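Local coordinates for protein malate dehydrogenase (Porphyromonas gingivalis, PDB 3FI9) that probably catalyses the NAD-dependent interconversion of malate and oxaloacetate, at residues L11-A16 / L37-P42; G21-Q26 / S239-S244; Y79-G84 / H121-F126. All coordinates share one frame; numbering follows the deposited sequence.

How the interactions relate
Interactions 1 and 3 hold residues of the predicted NAD site of the Rossmann domain, and interaction 2 lies beside it, S244 and M24 packing on I125. Interactions 1 and 3 share one sheet, their centres about 10 Å apart: strand 10-14 pairs with strand 77-82, V14 N lying 2.9 Å from V81 O and V14 O 2.9 Å from S83 N. Helix 19-30, which carries residues 21-26 of interaction 2, leads from strand 10-14 to strand 37-40 and rests on interaction 1 through A25 and G21. M24 ties interactions 2 and 3 together, its CE 3.4 Å from V81 CG1. G15, A16, G21, D41, I125 and F126 all belong to the predicted NAD-binding set.

Interaction 1. Residues L11-A16 / L37-P42; sequences LTIVGA and LCLYDP
The Y40 ring meets V14 at its edge, where CG1 of V14 lies near the ring plane 3.7 Å from Y40 CD2; one face of the ring carries the backbone N of P42, set off toward the rim. With CG anti to the backbone N (chi1 162°), the tyrosine runs alongside V14, both pointing the same way. The D41 carboxylate turns back to the glycine turn, OD2 coming 3.1 Å from G15 C; its hydrogen bonds go to A17 N through OD2 and to F43 N through OD1. Parallel strands 11-14 and 37-40 are joined by C38 N to L11 O, I13 N to C38 O and Y40 N to I13 O. Beyond them Y40 O is gripped twice, by G15 N at 2.9 Å and A16 N at 3.1 Å, as the first strand bends into its turn. On the sheet face of L11 and I13, L37 CD1 packs 3.8 Å from L11 CG, and L39 CD2 sits against I13 CB. From the turn, A16 CB closes on L39 CB at 3.6 Å. On the opposite face T12 OG1 lies against C38 CB and is hydrogen-bonded to A73 O. Strand, glycine-rich turn, helix 19-30 and second strand form the first beta-alpha-beta unit of a Rossmann fold; D41, just past the second strand, is predicted to bind NAD and is probably the acidic residue that holds the adenosine ribose hydroxyls in NAD-dependent relatives.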
loop_
_atom_site.group_PDB
_atom_site.type_symbol
_atom_site.label_atom_id
_atom_site.label_comp_id
_atom_site.label_asym_id
_atom_site.label_seq_id
_atom_site.Cartn_x
_atom_site.Cartn_y
_atom_site.Cartn_z
ATOM N N LEU A 11 -16.546 5.183 -5.683
ATOM C CA LEU A 11 -16.049 3.874 -5.344
ATOM C C LEU A 11 -16.132 3.704 -3.827
ATOM O O LEU A 11 -15.570 4.492 -3.019
ATOM C CB LEU A 11 -14.593 3.688 -5.854
ATOM C CG LEU A 11 -13.759 2.528 -5.241
ATOM C CD1 LEU A 11 -14.454 1.157 -5.433
ATOM C CD2 LEU A 11 -12.309 2.476 -5.853
ATOM N N THR A 12 -16.852 2.669 -3.431
ATOM C CA THR A 12 -16.931 2.321 -2.028
ATOM C C THR A 12 -16.214 1.023 -1.653
ATOM O O THR A 12 -16.492 -0.066 -2.191
ATOM C CB THR A 12 -18.382 2.221 -1.605
ATOM O OG1 THR A 12 -18.982 3.514 -1.743
ATOM C CG2 THR A 12 -18.497 1.749 -0.149
ATOM N N ILE A 13 -15.342 1.133 -0.668
ATOM C CA ILE A 13 -14.640 -0.039 -0.129
ATOM C C ILE A 13 -15.371 -0.502 1.080
ATOM O O ILE A 13 -15.507 0.260 2.025
ATOM C CB ILE A 13 -13.208 0.321 0.303
ATOM C CG1 ILE A 13 -12.403 0.844 -0.878
ATOM C CG2 ILE A 13 -12.483 -0.921 0.945
ATOM C CD1 ILE A 13 -12.512 0.067 -2.128
ATOM N N VAL A 14 -15.858 -1.745 1.074
ATOM C CA VAL A 14 -16.466 -2.293 2.269
ATOM C C VAL A 14 -15.430 -3.116 3.038
ATOM O O VAL A 14 -14.708 -3.886 2.441
ATOM C CB VAL A 14 -17.718 -3.160 1.909
ATOM C CG1 VAL A 14 -18.245 -3.872 3.131
ATOM C CG2 VAL A 14 -18.787 -2.292 1.344
ATOM N N GLY A 15 -15.333 -2.927 4.349
ATOM C CA GLY A 15 -14.335 -3.644 5.118
ATOM C C GLY A 15 -13.060 -2.838 5.212
ATOM O O GLY A 15 -11.990 -3.398 5.380
ATOM N N ALA A 16 -13.192 -1.518 5.085
ATOM C CA ALA A 16 -12.041 -0.600 4.971
ATOM C C ALA A 16 -11.181 -0.448 6.241
ATOM O O ALA A 16 -10.050 0.045 6.164
ATOM C CB ALA A 16 -12.546 0.810 4.517
ATOM N N LEU A 37 -13.814 8.555 -3.144
ATOM C CA LEU A 37 -13.500 7.251 -2.565
ATOM C C LEU A 37 -14.128 7.202 -1.189
ATOM O O LEU A 37 -13.870 8.056 -0.343
ATOM C CB LEU A 37 -11.973 7.117 -2.472
ATOM C CG LEU A 37 -11.457 5.837 -1.833
ATOM C CD1 LEU A 37 -11.813 4.713 -2.743
ATOM C CD2 LEU A 37 -9.902 5.919 -1.567
ATOM N N CYS A 38 -14.988 6.209 -0.964
ATOM C CA CYS A 38 -15.734 6.117 0.281
ATOM C C CYS A 38 -15.396 4.836 1.033
ATOM O O CYS A 38 -15.418 3.737 0.448
ATOM C CB CYS A 38 -17.236 6.214 -0.019
ATOM S SG CYS A 38 -18.301 5.952 1.397
ATOM N N LEU A 39 -15.046 4.991 2.312
ATOM C CA LEU A 39 -14.599 3.875 3.133
ATOM C C LEU A 39 -15.693 3.508 4.126
ATOM O O LEU A 39 -16.153 4.369 4.925
ATOM C CB LEU A 39 -13.305 4.234 3.841
ATOM C CG LEU A 39 -12.139 4.754 2.986
ATOM C CD1 LEU A 39 -10.900 4.777 3.889
ATOM C CD2 LEU A 39 -11.940 3.815 1.774
ATOM N N TYR A 40 -16.130 2.239 4.087
ATOM C CA TYR A 40 -17.194 1.800 4.994
ATOM C C TYR A 40 -16.684 0.654 5.884
ATOM O O TYR A 40 -16.031 -0.269 5.385
ATOM C CB TYR A 40 -18.462 1.360 4.225
ATOM C CG TYR A 40 -19.366 0.516 5.121
ATOM C CD1 TYR A 40 -20.258 1.120 6.012
ATOM C CD2 TYR A 40 -19.285 -0.868 5.115
ATOM C CE1 TYR A 40 -21.073 0.368 6.841
ATOM C CE2 TYR A 40 -20.079 -1.646 5.963
ATOM C CZ TYR A 40 -20.961 -1.019 6.841
ATOM O OH TYR A 40 -21.736 -1.798 7.677
ATOM N N ASP A 41 -16.965 0.720 7.187
ATOM C CA ASP A 41 -16.739 -0.396 8.071
ATOM C C ASP A 41 -17.643 -0.183 9.268
ATOM O O ASP A 41 -17.770 0.961 9.764
ATOM C CB ASP A 41 -15.272 -0.433 8.542
ATOM C CG ASP A 41 -14.807 -1.818 8.940
ATOM O OD1 ASP A 41 -15.214 -2.246 10.035
ATOM O OD2 ASP A 41 -13.995 -2.479 8.197
ATOM N N PRO A 42 -18.240 -1.278 9.777
ATOM C CA PRO A 42 -18.961 -1.202 11.096
ATOM C C PRO A 42 -18.053 -0.787 12.234
ATOM O O PRO A 42 -18.539 -0.289 13.246
ATOM C CB PRO A 42 -19.441 -2.649 11.336
ATOM C CG PRO A 42 -18.564 -3.501 10.455
ATOM C CD PRO A 42 -18.300 -2.636 9.203
#

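Interaction 2. Residues G21-Q26 / S239-S244; sequences GSNMAQ and SPSYVS
One hydrogen bond joins the two segments: the S241 hydroxyl gives its proton to N23 OD1 at 2.7 Å, arriving in the amide's carbonyl plane on a lone pair. A chi1 of -173° puts the N23 amide opposite its backbone N and carries it across to the serine. Its other end is held too, ND2 bonding to Q26 OE1 of the second subunit, and together the two bonds should fix the rotation of the amide. Within the second helix, S244 OG donates to P240 O at 2.7 Å, a carbonyl that also accepts from S244 N. Van der Waals contact falls mainly to M24, whose extended chain passes S241, CG 3.4 Å from S241 OG, and ends with CE 3.7 Å from S244 CB. The backbones come close where M24 and S241 meet, their CA atoms 5.1 Å apart, and the segment axes approach to 8.4 Å at a crossing angle of -40°. Helix 19-30 of the NAD-binding domain thus packs on helix 238-251 of the C-terminal domain; I125 touches M24 and S244, L150 of strand 147-150 backs P240 and S244, and helix 44-57 of the second subunit supplies E53, which bonds S239 N.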
loop_
_atom_site.group_PDB
_atom_site.type_symbol
_atom_site.label_atom_id
_atom_site.label_comp_id
_atom_site.label_asym_id
_atom_site.label_seq_id
_atom_site.Cartn_x
_atom_site.Cartn_y
_atom_site.Cartn_z
ATOM N N GLY A 21 -8.627 -3.922 3.624
ATOM C CA GLY A 21 -9.401 -2.731 3.165
ATOM C C GLY A 21 -8.593 -1.438 3.239
ATOM O O GLY A 21 -8.726 -0.549 2.386
ATOM N N SER A 22 -7.783 -1.294 4.274
ATOM C CA SER A 22 -6.984 -0.055 4.402
ATOM C C SER A 22 -5.949 0.039 3.239
ATOM O O SER A 22 -5.672 1.128 2.657
ATOM C CB SER A 22 -6.350 0.050 5.797
ATOM O OG SER A 22 -5.309 -0.911 6.038
ATOM N N ASN A 23 -5.355 -1.102 2.913
ATOM C CA ASN A 23 -4.404 -1.166 1.803
ATOM C C ASN A 23 -5.143 -0.891 0.515
ATOM O O ASN A 23 -4.623 -0.226 -0.352
ATOM C CB ASN A 23 -3.654 -2.506 1.786
ATOM C CG ASN A 23 -2.515 -2.538 0.737
ATOM O OD1 ASN A 23 -2.764 -2.687 -0.444
ATOM N ND2 ASN A 23 -1.272 -2.458 1.196
ATOM N N MET A 24 -6.393 -1.343 0.404
ATOM C CA MET A 24 -7.175 -1.064 -0.796
ATOM C C MET A 24 -7.409 0.429 -0.953
ATOM O O MET A 24 -7.363 0.958 -2.062
ATOM C CB MET A 24 -8.538 -1.778 -0.768
ATOM C CG MET A 24 -8.504 -3.342 -0.877
ATOM S SD MET A 24 -10.299 -3.948 -0.695
ATOM C CE MET A 24 -10.120 -5.582 -1.379
ATOM N N ALA A 25 -7.644 1.091 0.160
ATOM C CA ALA A 25 -7.918 2.505 0.109
ATOM C C ALA A 25 -6.711 3.244 -0.420
ATOM O O ALA A 25 -6.844 4.142 -1.235
ATOM C CB ALA A 25 -8.272 3.049 1.538
ATOM N N GLN A 26 -5.540 2.896 0.083
ATOM C CA GLN A 26 -4.295 3.535 -0.350
ATOM C C GLN A 26 -4.063 3.192 -1.831
ATOM O O GLN A 26 -3.656 4.021 -2.601
ATOM C CB GLN A 26 -3.122 3.052 0.534
ATOM C CG GLN A 26 -1.729 3.627 0.009
ATOM C CD GLN A 26 -0.557 3.094 0.809
ATOM O OE1 GLN A 26 -0.722 2.519 1.891
ATOM N NE2 GLN A 26 0.645 3.237 0.252
ATOM N N SER A 239 -1.266 -8.471 -1.120
ATOM C CA SER A 239 -1.576 -8.998 -2.462
ATOM C C SER A 239 -3.082 -9.075 -2.804
ATOM O O SER A 239 -3.470 -8.677 -3.893
ATOM C CB SER A 239 -0.801 -10.292 -2.816
ATOM O OG SER A 239 -0.990 -11.316 -1.804
ATOM N N PRO A 240 -3.933 -9.570 -1.869
ATOM C CA PRO A 240 -5.340 -9.587 -2.192
ATOM C C PRO A 240 -5.848 -8.180 -2.430
ATOM O O PRO A 240 -6.728 -7.995 -3.235
ATOM C CB PRO A 240 -6.022 -10.162 -0.940
ATOM C CG PRO A 240 -5.005 -10.117 0.141
ATOM C CD PRO A 240 -3.653 -10.078 -0.500
ATOM N N SER A 241 -5.301 -7.216 -1.711
ATOM C CA SER A 241 -5.718 -5.826 -1.854
ATOM C C SER A 241 -5.350 -5.307 -3.224
ATOM O O SER A 241 -6.205 -4.853 -4.008
ATOM C CB SER A 241 -5.032 -4.956 -0.799
ATOM O OG SER A 241 -5.141 -3.595 -1.213
ATOM N N TYR A 242 -4.058 -5.361 -3.537
ATOM C CA TYR A 242 -3.595 -4.800 -4.793
ATOM C C TYR A 242 -4.323 -5.449 -6.001
ATOM O O TYR A 242 -4.791 -4.763 -6.904
ATOM C CB TYR A 242 -2.077 -4.988 -4.939
ATOM C CG TYR A 242 -1.588 -4.487 -6.250
ATOM C CD1 TYR A 242 -1.428 -3.119 -6.483
ATOM C CD2 TYR A 242 -1.242 -5.375 -7.250
ATOM C CE1 TYR A 242 -0.957 -2.652 -7.737
ATOM C CE2 TYR A 242 -0.811 -4.919 -8.467
ATOM C CZ TYR A 242 -0.685 -3.574 -8.706
ATOM O OH TYR A 242 -0.198 -3.197 -9.940
ATOM N N VAL A 243 -4.459 -6.769 -5.984
ATOM C CA VAL A 243 -5.016 -7.470 -7.166
ATOM C C VAL A 243 -6.517 -7.111 -7.369
ATOM O O VAL A 243 -6.966 -6.758 -8.487
ATOM C CB VAL A 243 -4.727 -8.996 -7.108
ATOM C CG1 VAL A 243 -5.468 -9.736 -8.248
ATOM C CG2 VAL A 243 -3.167 -9.228 -7.180
ATOM N N SER A 244 -7.251 -7.110 -6.252
ATOM C CA SER A 244 -8.653 -6.680 -6.249
ATOM C C SER A 244 -8.807 -5.253 -6.796
ATOM O O SER A 244 -9.743 -4.946 -7.544
ATOM C CB SER A 244 -9.198 -6.751 -4.816
ATOM O OG SER A 244 -9.219 -8.128 -4.349
#

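Interaction 3. Residues Y79-G84 / H121-F126; sequences YIVSSG and HVIIIF
Strands 79-82 and 121-124 run parallel, only 4° apart in direction, tied by I80 N to H121 O, I123 N to I80 O, S82 N to I123 O at 2.8 Å and, past the strand end, I125 N to S82 O. Y79 and H121 cross at about a right angle, Y79 CD1 4.0 Å from H121 CB, while H121 NE2 bonds to T148 OG1. I80 CB faces V122 CG1 at 4.2 Å on the sheet face toward helix 94-115. The F126 ring is sandwiched: G84 O stands 3.7 Å above one face and I124 CG2 3.8 Å above the other, both offset toward the rim, with S82 OG at the edge, 3.5 Å from CE2. F126 CG lies between its backbone N and carbonyl carbon (chi1 62°), which brings the ring back over the turn at G84. S82 OG accepts a hydrogen bond from G84 N at 2.8 Å, an ST turn that shapes the chain as it leaves the strand. Next to it I125 CG1 and CD1 both lie 3.8 Å from S83 CB. Adjacent central parallel strands whose C-terminal ends carry loops that line the dinucleotide site are characteristic of the Rossmann fold, and I125 and F126 here are predicted to bind NAD.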
loop_
_atom_site.group_PDB
_atom_site.type_symbol
_atom_site.label_atom_id
_atom_site.label_comp_id
_atom_site.label_asym_id
_atom_site.label_seq_id
_atom_site.Cartn_x
_atom_site.Cartn_y
_atom_site.Cartn_z
ATOM N N TYR A 79 -19.208 1.670 -7.993
ATOM C CA TYR A 79 -18.261 0.530 -7.881
ATOM C C TYR A 79 -18.127 0.200 -6.435
ATOM O O TYR A 79 -18.103 1.086 -5.582
ATOM C CB TYR A 79 -16.892 0.877 -8.477
ATOM C CG TYR A 79 -17.051 1.303 -9.900
ATOM C CD1 TYR A 79 -17.029 0.378 -10.925
ATOM C CD2 TYR A 79 -17.337 2.649 -10.223
ATOM C CE1 TYR A 79 -17.214 0.783 -12.281
ATOM C CE2 TYR A 79 -17.535 3.035 -11.524
ATOM C CZ TYR A 79 -17.452 2.109 -12.549
ATOM O OH TYR A 79 -17.658 2.504 -13.849
ATOM N N ILE A 80 -18.058 -1.102 -6.142
ATOM C CA ILE A 80 -17.941 -1.549 -4.785
ATOM C C ILE A 80 -16.935 -2.671 -4.733
ATOM O O ILE A 80 -16.985 -3.590 -5.559
ATOM C CB ILE A 80 -19.275 -2.155 -4.257
ATOM C CG1 ILE A 80 -20.381 -1.081 -4.222
ATOM C CG2 ILE A 80 -19.049 -2.731 -2.844
ATOM C CD1 ILE A 80 -21.776 -1.657 -3.903
ATOM N N VAL A 81 -16.046 -2.621 -3.754
ATOM C CA VAL A 81 -15.151 -3.744 -3.501
ATOM C C VAL A 81 -15.296 -4.111 -2.052
ATOM O O VAL A 81 -15.049 -3.286 -1.201
ATOM C CB VAL A 81 -13.673 -3.357 -3.756
ATOM C CG1 VAL A 81 -12.693 -4.509 -3.315
ATOM C CG2 VAL A 81 -13.500 -2.979 -5.218
ATOM N N SER A 82 -15.656 -5.359 -1.758
ATOM C CA SER A 82 -15.784 -5.778 -0.340
ATOM C C SER A 82 -14.843 -6.833 0.169
ATOM O O SER A 82 -14.793 -7.940 -0.394
ATOM C CB SER A 82 -17.201 -6.275 -0.018
ATOM O OG SER A 82 -17.258 -6.706 1.346
ATOM N N SER A 83 -14.126 -6.508 1.249
ATOM C CA SER A 83 -13.449 -7.530 2.021
ATOM C C SER A 83 -14.148 -7.665 3.341
ATOM O O SER A 83 -13.516 -7.977 4.329
ATOM C CB SER A 83 -11.980 -7.201 2.299
ATOM O OG SER A 83 -11.880 -5.869 2.788
ATOM N N GLY A 84 -15.444 -7.389 3.378
ATOM C CA GLY A 84 -16.129 -7.381 4.677
ATOM C C GLY A 84 -16.770 -8.708 4.953
ATOM O O GLY A 84 -17.977 -8.822 4.879
ATOM N N HIS A 121 -20.391 -2.205 -11.059
ATOM C CA HIS A 121 -19.627 -3.437 -10.786
ATOM C C HIS A 121 -19.342 -3.670 -9.331
ATOM O O HIS A 121 -19.078 -2.734 -8.586
ATOM C CB HIS A 121 -18.279 -3.418 -11.544
ATOM C CG HIS A 121 -17.721 -4.784 -11.777
ATOM N ND1 HIS A 121 -18.092 -5.546 -12.862
ATOM C CD2 HIS A 121 -16.856 -5.545 -11.049
ATOM C CE1 HIS A 121 -17.487 -6.722 -12.796
ATOM N NE2 HIS A 121 -16.747 -6.755 -11.696
ATOM N N VAL A 122 -19.315 -4.942 -8.924
ATOM C CA VAL A 122 -19.110 -5.259 -7.544
ATOM C C VAL A 122 -18.133 -6.425 -7.504
ATOM O O VAL A 122 -18.292 -7.371 -8.269
ATOM C CB VAL A 122 -20.431 -5.763 -6.867
ATOM C CG1 VAL A 122 -20.146 -6.140 -5.420
ATOM C CG2 VAL A 122 -21.488 -4.691 -6.957
ATOM N N ILE A 123 -17.156 -6.327 -6.611
ATOM C CA ILE A 123 -16.149 -7.385 -6.395
ATOM C C ILE A 123 -16.165 -7.859 -4.957
ATOM O O ILE A 123 -16.041 -7.060 -3.995
ATOM C CB ILE A 123 -14.718 -6.890 -6.790
ATOM C CG1 ILE A 123 -14.738 -6.285 -8.228
ATOM C CG2 ILE A 123 -13.692 -8.049 -6.589
ATOM C CD1 ILE A 123 -13.361 -5.753 -8.728
ATOM N N ILE A 124 -16.286 -9.182 -4.796
ATOM C CA ILE A 124 -16.410 -9.778 -3.501
ATOM C C ILE A 124 -15.120 -10.569 -3.255
ATOM O O ILE A 124 -14.738 -11.375 -4.113
ATOM C CB ILE A 124 -17.597 -10.740 -3.507
ATOM C CG1 ILE A 124 -18.922 -10.013 -3.860
ATOM C CG2 ILE A 124 -17.673 -11.455 -2.154
ATOM C CD1 ILE A 124 -19.264 -8.918 -2.860
ATOM N N ILE A 125 -14.435 -10.357 -2.131
ATOM C CA ILE A 125 -13.167 -11.078 -1.973
ATOM C C ILE A 125 -13.101 -11.988 -0.746
ATOM O O ILE A 125 -12.181 -12.808 -0.626
ATOM C CB ILE A 125 -11.935 -10.137 -2.003
ATOM C CG1 ILE A 125 -11.649 -9.542 -0.620
ATOM C CG2 ILE A 125 -12.066 -9.111 -3.188
ATOM C CD1 ILE A 125 -10.171 -9.183 -0.446
ATOM N N PHE A 126 -14.103 -11.898 0.109
ATOM C CA PHE A 126 -14.151 -12.711 1.298
ATOM C C PHE A 126 -14.640 -14.142 1.007
ATOM O O PHE A 126 -15.470 -14.393 0.125
ATOM C CB PHE A 126 -14.895 -12.017 2.455
ATOM C CG PHE A 126 -16.357 -11.695 2.176
ATOM C CD1 PHE A 126 -17.363 -12.607 2.495
ATOM C CD2 PHE A 126 -16.721 -10.469 1.663
ATOM C CE1 PHE A 126 -18.714 -12.283 2.282
ATOM C CE2 PHE A 126 -18.071 -10.138 1.440
ATOM C CZ PHE A 126 -19.069 -11.065 1.738
#